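Local coordinates for replication protein B (Plasmid RSF1010, PDB 3H20) that acts as the plasmid-encoded DNA primase, making short primers on single-stranded DNA from nucleoside triphosphates so that plasmid replication can start, at residues R70-V74 with R120-A124; R92-L96 with A107-V111; L239-D243 with S268-A272. One frame throughout, in Å; residues are numbered along the deposited sequence.

Interaction 1. Residues R70-V74 with R120-A124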
loop_
_atom_site.group_PDB
_atom_site.type_symbol
_atom_site.label_atom_id
_atom_site.label_comp_id
_atom_site.label_asym_id
_atom_site.label_seq_id
_atom_site.Cartn_x
_atom_site.Cartn_y
_atom_site.Cartn_z
ATOM N N ARG A 70 3.941 -13.198 -16.983
ATOM C CA ARG A 70 5.255 -13.377 -16.369
ATOM C C ARG A 70 6.219 -12.460 -17.099
ATOM O O ARG A 70 6.447 -12.612 -18.307
ATOM C CB ARG A 70 5.709 -14.840 -16.441
ATOM N N HIS A 71 6.736 -11.470 -16.369
ATOM C CA HIS A 71 7.577 -10.436 -16.944
ATOM C C HIS A 71 8.427 -9.798 -15.853
ATOM O O HIS A 71 8.191 -10.031 -14.656
ATOM C CB HIS A 71 6.718 -9.369 -17.647
ATOM C CG HIS A 71 5.923 -8.506 -16.709
ATOM N ND1 HIS A 71 6.357 -7.265 -16.285
ATOM C CD2 HIS A 71 4.709 -8.698 -16.137
ATOM C CE1 HIS A 71 5.450 -6.740 -15.478
ATOM N NE2 HIS A 71 4.443 -7.594 -15.368
ATOM N N GLY A 72 9.419 -9.017 -16.274
ATOM C CA GLY A 72 10.294 -8.284 -15.347
ATOM C C GLY A 72 10.389 -6.802 -15.675
ATOM O O GLY A 72 11.414 -6.187 -15.438
ATOM N N LEU A 73 9.307 -6.231 -16.208
ATOM C CA LEU A 73 9.242 -4.818 -16.604
ATOM C C LEU A 73 8.806 -3.919 -15.456
ATOM O O LEU A 73 7.812 -4.211 -14.793
ATOM C CB LEU A 73 8.230 -4.649 -17.741
ATOM C CG LEU A 73 8.705 -4.281 -19.144
ATOM C CD1 LEU A 73 9.941 -5.059 -19.585
ATOM C CD2 LEU A 73 7.546 -4.430 -20.141
ATOM N N VAL A 74 9.550 -2.843 -15.222
ATOM C CA VAL A 74 9.241 -1.898 -14.131
ATOM C C VAL A 74 9.134 -0.474 -14.683
ATOM O O VAL A 74 10.083 0.022 -15.297
ATOM C CB VAL A 74 10.327 -1.975 -13.015
ATOM C CG1 VAL A 74 10.094 -0.911 -11.941
ATOM C CG2 VAL A 74 10.313 -3.364 -12.373
ATOM N N ARG A 120 8.892 -6.740 -8.169
ATOM C CA ARG A 120 8.716 -5.611 -9.091
ATOM C C ARG A 120 8.261 -4.325 -8.395
ATOM O O ARG A 120 8.727 -3.237 -8.730
ATOM C CB ARG A 120 7.757 -5.980 -10.217
ATOM C CG ARG A 120 8.402 -6.882 -11.282
ATOM C CD ARG A 120 7.517 -7.067 -12.498
ATOM N NE ARG A 120 6.460 -8.034 -12.232
ATOM C CZ ARG A 120 5.190 -7.711 -12.038
ATOM N NH1 ARG A 120 4.301 -8.657 -11.797
ATOM N NH2 ARG A 120 4.813 -6.444 -12.092
ATOM N N GLY A 121 7.353 -4.458 -7.431
ATOM C CA GLY A 121 6.847 -3.311 -6.689
ATOM C C GLY A 121 7.936 -2.687 -5.838
ATOM O O GLY A 121 8.043 -1.464 -5.755
ATOM N N GLN A 122 8.751 -3.536 -5.215
ATOM C CA GLN A 122 9.894 -3.080 -4.428
ATOM C C GLN A 122 10.894 -2.344 -5.307
ATOM O O GLN A 122 11.396 -1.287 -4.919
ATOM C CB GLN A 122 10.560 -4.258 -3.707
ATOM C CG GLN A 122 11.720 -3.883 -2.781
ATOM C CD GLN A 122 11.277 -3.299 -1.439
ATOM O OE1 GLN A 122 10.138 -3.491 -1.000
ATOM N NE2 GLN A 122 12.185 -2.594 -0.778
ATOM N N ILE A 123 11.177 -2.898 -6.490
ATOM C CA ILE A 123 12.121 -2.268 -7.417
ATOM C C ILE A 123 11.560 -0.949 -7.955
ATOM O O ILE A 123 12.288 0.032 -8.057
ATOM C CB ILE A 123 12.560 -3.233 -8.570
ATOM C CG1 ILE A 123 13.352 -4.414 -7.985
ATOM C CG2 ILE A 123 13.427 -2.505 -9.594
ATOM C CD1 ILE A 123 13.495 -5.604 -8.937
ATOM N N ALA A 124 10.261 -0.926 -8.271
ATOM C CA ALA A 124 9.605 0.310 -8.710
ATOM C C ALA A 124 9.782 1.459 -7.706
ATOM O O ALA A 124 10.103 2.586 -8.097
ATOM C CB ALA A 124 8.126 0.057 -9.003
HETATM O O HOH W 1 5.919 -3.926 -12.704
#

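Interaction 2. Residues R92-L96 with A107-V111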
loop_
_atom_site.group_PDB
_atom_site.type_symbol
_atom_site.label_atom_id
_atom_site.label_comp_id
_atom_site.label_asym_id
_atom_site.label_seq_id
_atom_site.Cartn_x
_atom_site.Cartn_y
_atom_site.Cartn_z
ATOM N N ARG A 92 20.997 1.077 -15.213
ATOM C CA ARG A 92 19.521 1.035 -15.231
ATOM C C ARG A 92 19.015 1.429 -16.632
ATOM O O ARG A 92 18.114 2.274 -16.767
ATOM C CB ARG A 92 18.922 1.972 -14.171
ATOM C CG ARG A 92 18.957 1.442 -12.716
ATOM C CD ARG A 92 20.367 1.447 -12.114
ATOM N NE ARG A 92 20.285 1.343 -10.651
ATOM C CZ ARG A 92 21.239 0.846 -9.867
ATOM N NH1 ARG A 92 22.390 0.402 -10.388
ATOM N NH2 ARG A 92 21.040 0.801 -8.553
ATOM N N GLU A 93 19.600 0.822 -17.659
ATOM C CA GLU A 93 19.263 1.155 -19.054
ATOM C C GLU A 93 17.785 0.822 -19.301
ATOM O O GLU A 93 17.342 -0.287 -18.982
ATOM C CB GLU A 93 20.124 0.367 -20.064
ATOM C CG GLU A 93 21.645 0.539 -19.941
ATOM C CD GLU A 93 22.305 -0.510 -19.038
ATOM O OE1 GLU A 93 21.625 -1.098 -18.163
ATOM O OE2 GLU A 93 23.518 -0.744 -19.215
ATOM N N PRO A 94 17.043 1.772 -19.860
ATOM C CA PRO A 94 15.633 1.550 -20.198
ATOM C C PRO A 94 15.472 0.490 -21.283
ATOM O O PRO A 94 16.263 0.447 -22.225
ATOM C CB PRO A 94 15.185 2.914 -20.725
ATOM C CG PRO A 94 16.074 3.887 -20.036
ATOM C CD PRO A 94 17.402 3.201 -19.892
ATOM N N ALA A 95 14.455 -0.353 -21.146
ATOM C CA ALA A 95 14.036 -1.231 -22.232
ATOM C C ALA A 95 13.235 -0.468 -23.281
ATOM O O ALA A 95 13.222 -0.836 -24.456
ATOM C CB ALA A 95 13.226 -2.399 -21.687
ATOM N N LEU A 96 12.566 0.596 -22.849
ATOM C CA LEU A 96 12.005 1.575 -23.772
ATOM C C LEU A 96 11.780 2.917 -23.083
ATOM O O LEU A 96 11.624 2.980 -21.863
ATOM C CB LEU A 96 10.691 1.061 -24.365
ATOM C CG LEU A 96 9.605 0.663 -23.363
ATOM C CD1 LEU A 96 8.226 1.022 -23.893
ATOM C CD2 LEU A 96 9.691 -0.821 -23.040
ATOM N N ALA A 107 10.134 5.637 -18.465
ATOM C CA ALA A 107 10.970 4.509 -18.883
ATOM C C ALA A 107 10.426 3.196 -18.317
ATOM O O ALA A 107 9.947 3.163 -17.183
ATOM C CB ALA A 107 12.424 4.726 -18.434
ATOM N N TRP A 108 10.487 2.127 -19.108
ATOM C CA TRP A 108 10.264 0.784 -18.600
ATOM C C TRP A 108 11.635 0.123 -18.515
ATOM O O TRP A 108 12.367 0.078 -19.502
ATOM C CB TRP A 108 9.363 -0.034 -19.533
ATOM C CG TRP A 108 7.910 0.457 -19.633
ATOM C CD1 TRP A 108 7.421 1.377 -20.507
ATOM C CD2 TRP A 108 6.789 0.006 -18.860
ATOM N NE1 TRP A 108 6.067 1.553 -20.318
ATOM C CE2 TRP A 108 5.649 0.713 -19.321
ATOM C CE3 TRP A 108 6.633 -0.922 -17.826
ATOM C CZ2 TRP A 108 4.375 0.520 -18.782
ATOM C CZ3 TRP A 108 5.362 -1.105 -17.281
ATOM C CH2 TRP A 108 4.254 -0.382 -17.760
ATOM N N VAL A 109 11.994 -0.361 -17.329
ATOM C CA VAL A 109 13.281 -1.047 -17.120
ATOM C C VAL A 109 13.003 -2.547 -16.960
ATOM O O VAL A 109 12.193 -2.940 -16.105
ATOM C CB VAL A 109 14.009 -0.507 -15.858
ATOM C CG1 VAL A 109 15.348 -1.245 -15.602
ATOM C CG2 VAL A 109 14.232 1.011 -15.944
ATOM N N LYS A 110 13.670 -3.369 -17.781
ATOM C CA LYS A 110 13.568 -4.820 -17.707
ATOM C C LYS A 110 14.665 -5.333 -16.775
ATOM O O LYS A 110 15.861 -5.201 -17.074
ATOM C CB LYS A 110 13.723 -5.469 -19.094
ATOM C CG LYS A 110 13.575 -7.018 -19.071
ATOM C CD LYS A 110 13.636 -7.656 -20.455
ATOM C CE LYS A 110 13.558 -9.192 -20.320
ATOM N NZ LYS A 110 13.459 -9.907 -21.630
ATOM N N VAL A 111 14.258 -5.906 -15.640
ATOM C CA VAL A 111 15.229 -6.418 -14.662
ATOM C C VAL A 111 15.499 -7.923 -14.764
ATOM O O VAL A 111 16.506 -8.406 -14.248
ATOM C CB VAL A 111 14.819 -6.049 -13.207
ATOM C CG1 VAL A 111 14.824 -4.529 -13.030
ATOM C CG2 VAL A 111 13.449 -6.655 -12.845
HETATM O O HOH W 2 15.903 -2.618 -19.392
#

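Interaction 3. Residues L239-D243 with S268-A272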
loop_
_atom_site.group_PDB
_atom_site.type_symbol
_atom_site.label_atom_id
_atom_site.label_comp_id
_atom_site.label_asym_id
_atom_site.label_seq_id
_atom_site.Cartn_x
_atom_site.Cartn_y
_atom_site.Cartn_z
ATOM N N LEU A 239 -4.955 -5.077 47.183
ATOM C CA LEU A 239 -5.535 -5.723 45.998
ATOM C C LEU A 239 -6.934 -5.214 45.624
ATOM O O LEU A 239 -7.314 -5.252 44.452
ATOM C CB LEU A 239 -5.513 -7.252 46.137
ATOM C CG LEU A 239 -4.117 -7.904 46.132
ATOM C CD1 LEU A 239 -4.179 -9.362 46.584
ATOM C CD2 LEU A 239 -3.424 -7.804 44.777
ATOM N N SER A 240 -7.687 -4.732 46.613
ATOM C CA SER A 240 -8.982 -4.094 46.352
ATOM C C SER A 240 -8.823 -2.766 45.599
ATOM O O SER A 240 -9.619 -2.449 44.708
ATOM C CB SER A 240 -9.775 -3.904 47.644
ATOM O OG SER A 240 -9.089 -3.060 48.548
ATOM N N LYS A 241 -7.792 -2.003 45.959
ATOM C CA LYS A 241 -7.434 -0.781 45.240
ATOM C C LYS A 241 -7.073 -1.105 43.789
ATOM O O LYS A 241 -7.477 -0.386 42.878
ATOM C CB LYS A 241 -6.279 -0.060 45.941
ATOM C CG LYS A 241 -5.802 1.213 45.246
ATOM C CD LYS A 241 -4.571 1.788 45.937
ATOM C CE LYS A 241 -4.060 3.032 45.223
ATOM N NZ LYS A 241 -4.955 4.220 45.386
ATOM N N CYS A 242 -6.317 -2.186 43.588
ATOM C CA CYS A 242 -6.015 -2.691 42.248
ATOM C C CYS A 242 -7.305 -2.912 41.458
ATOM O O CYS A 242 -7.422 -2.449 40.316
ATOM C CB CYS A 242 -5.218 -4.001 42.311
ATOM S SG CYS A 242 -3.511 -3.853 42.884
ATOM N N ASP A 243 -8.264 -3.613 42.068
ATOM C CA ASP A 243 -9.581 -3.822 41.462
ATOM C C ASP A 243 -10.227 -2.488 41.087
ATOM O O ASP A 243 -10.742 -2.333 39.982
ATOM C CB ASP A 243 -10.524 -4.559 42.419
ATOM C CG ASP A 243 -10.359 -6.081 42.389
ATOM O OD1 ASP A 243 -9.585 -6.623 41.572
ATOM O OD2 ASP A 243 -11.031 -6.742 43.206
ATOM N N SER A 268 -10.429 -11.821 40.077
ATOM C CA SER A 268 -9.970 -10.956 41.176
ATOM C C SER A 268 -9.422 -11.722 42.375
ATOM O O SER A 268 -10.150 -12.498 42.995
ATOM C CB SER A 268 -11.081 -10.010 41.649
ATOM O OG SER A 268 -10.692 -9.335 42.838
ATOM N N PRO A 269 -8.137 -11.504 42.711
ATOM C CA PRO A 269 -7.600 -12.088 43.941
ATOM C C PRO A 269 -8.276 -11.519 45.189
ATOM O O PRO A 269 -8.523 -12.269 46.131
ATOM C CB PRO A 269 -6.114 -11.715 43.905
ATOM C CG PRO A 269 -6.024 -10.554 42.980
ATOM C CD PRO A 269 -7.115 -10.740 41.966
ATOM N N ALA A 270 -8.586 -10.219 45.192
ATOM C CA ALA A 270 -9.275 -9.595 46.331
ATOM C C ALA A 270 -10.654 -10.220 46.582
ATOM O O ALA A 270 -11.072 -10.380 47.734
ATOM C CB ALA A 270 -9.397 -8.082 46.141
ATOM N N LEU A 271 -11.349 -10.571 45.500
ATOM C CA LEU A 271 -12.666 -11.201 45.581
ATOM C C LEU A 271 -12.602 -12.609 46.166
ATOM O O LEU A 271 -13.460 -12.985 46.963
ATOM C CB LEU A 271 -13.341 -11.248 44.208
ATOM C CG LEU A 271 -14.684 -11.984 44.186
ATOM C CD1 LEU A 271 -15.829 -11.002 44.319
ATOM C CD2 LEU A 271 -14.833 -12.831 42.940
ATOM N N ALA A 272 -11.598 -13.385 45.759
ATOM C CA ALA A 272 -11.426 -14.765 46.244
ATOM C C ALA A 272 -11.371 -14.844 47.771
ATOM O O ALA A 272 -11.677 -15.885 48.363
ATOM C CB ALA A 272 -10.186 -15.394 45.635
HETATM O O HOH W 3 -7.747 -7.729 43.369
#

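Interaction 1. Residues R70-V74 with R120-A124
The imidazole of H71 lies over one face of the R120 guanidinium, the side chains crossing at about a right angle. H71 NE2 sits 3.4 Å from R120 CZ, above the centre of the guanidinium, and the two planes are 36° apart, a tilted overlap and not a parallel stack. With CG of H71 set between its own backbone N and carbonyl carbon (chi1 70°), the ring swings across to R120, while the bend of the arginine chain at chi3 brings NE over the rim of the imidazole.

The polar contacts hold both groups in place. L73 N donates to H71 ND1 over 3.1 Å, fixing the rotation of the ring, with the donor slightly tilted from the ring plane. A water in the plane of the guanidinium, at its edge, accepts from R120 NH2 and donates to L73 O, 2.8 Å from that oxygen. R120 NE is bonded to A115 O, so the arginine ties the start of its helix to the loop before it as well as to the strand.

Apolar packing takes over at V74. V74 CG1 presses on A124, 3.5 Å from A124 CA, which is tight, and 3.7 Å from A124 CB. V74 CG2 lies 4.0 Å from R120 O and also touches I123 CG2.

The contact thus seats helix 117-130 against the beginning of strand 73-79, an outermost strand of its four-stranded antiparallel sheet. This strand pairs with 104-110, and I123 also touches A186 of the long helix 179-206.

Interaction 2. Residues R92-L96 with A107-V111
A classic beta bulge marks the place where the chain running from P94 to L96 enters the antiparallel sheet of the primase domain: A95 and L96 together face the single residue W108 of strand 104-110. The carbonyl of W108 serves both. A95 N donates to W108 O over 2.7 Å, approaching nearly in line with the carbonyl bond, and L96 N reaches the same oxygen by a weak bond of 3.4 Å. In return W108 N donates to L96 O at 3.1 Å, which makes L96 and W108 an antiparallel hydrogen-bonded pair.

Ahead of the bulge the chain is not yet paired directly with the strand, and a water links E93 O to K110 N, accepting from the latter at 2.9 Å. P94 CB rests on A107 CB, and A95 CB packs against K110 CB, both at 4.0 Å. Helix 81-89 touches this region too, L84 and K88 meeting P94 and M87 meeting V109. At the far end R92 forms a salt bridge with E130 and bonds to E90 O, while E93 is held by T177.

L96 and W108 project to the same face of the sheet and lie side by side, joined there by M17 of helix 6-17. With its CG between the backbone N and the carbonyl carbon (chi1 56°), L96 turns toward the indole, and its two methyls divide the work: L96 CD2 packs on W108 CB at 3.6 Å, whereas L96 CD1 comes obliquely to W108 CD1, at 3.5 Å.

Interaction 3. Residues L239-D243 with S268-A272
The carboxylate of D243 reaches from the first turn of helix 239-252 to the hydroxyl of S268, whose OG donates to D243 OD2 over a short 2.6 Å on the syn side of that oxygen. The serine hydroxyl extends anti to its own backbone N (chi1 171°), where S268 OG can also accept from L271 N at 3.0 Å. S268 is thereby the N-cap of the short, weakly bonded helix at about 269-272, and D243, accepting from the same hydroxyl, holds it in the capping position.

The apolar side chains meet beside this polar link. L239 crosses P269 at about a right angle, L239 CD1 lying 4.1 Å from P269 CB. A270 points its CB at the backbone of helix 239-252, 3.8 Å from S240 N, and the same methyl lies 3.6 Å from D243 OD2. Between the two segments a water donates to L239 O at 2.7 Å and accepts from A270 N, with a weak bond to D243 OD1.

Two tyrosine hydroxyls also bond to the carboxylate, Y282 OH at OD2 and Y224 OH at OD1. An asparagine here replaces one acceptor oxygen by an NH2, which would probably leave the capping hydroxyl of S268, or one of the tyrosine hydroxyls, without its acceptor. Gripped by three hydroxyls, the buried carboxylate is probably stabilised in its charged form, linking three helices of the C-terminal helical bundle to the N-terminus of a fourth.

Interactions 1 and 2 are neighbours in the N-terminal primase domain, their centres 10 Å apart. Both reach one antiparallel sheet, in which strand 104-110 lies between 73-79 and 96-99. Residues 92-96 and 107-111 fall between the two segments of interaction 1 in the chain, and probable backbone bonds from V74 N to V109 O and from V111 N to G72 O stitch the contacts together. One brings helix 117-130 to the edge strand, the other the bulged entry of strand 96-99. Interaction 3 comes later and joins helices of the C-terminal domain alone; its centre is 59 Å from interaction 1's and 68 Å from interaction 2's, so the protein is two-part, its sheet-bearing primase domain remote from the helical one.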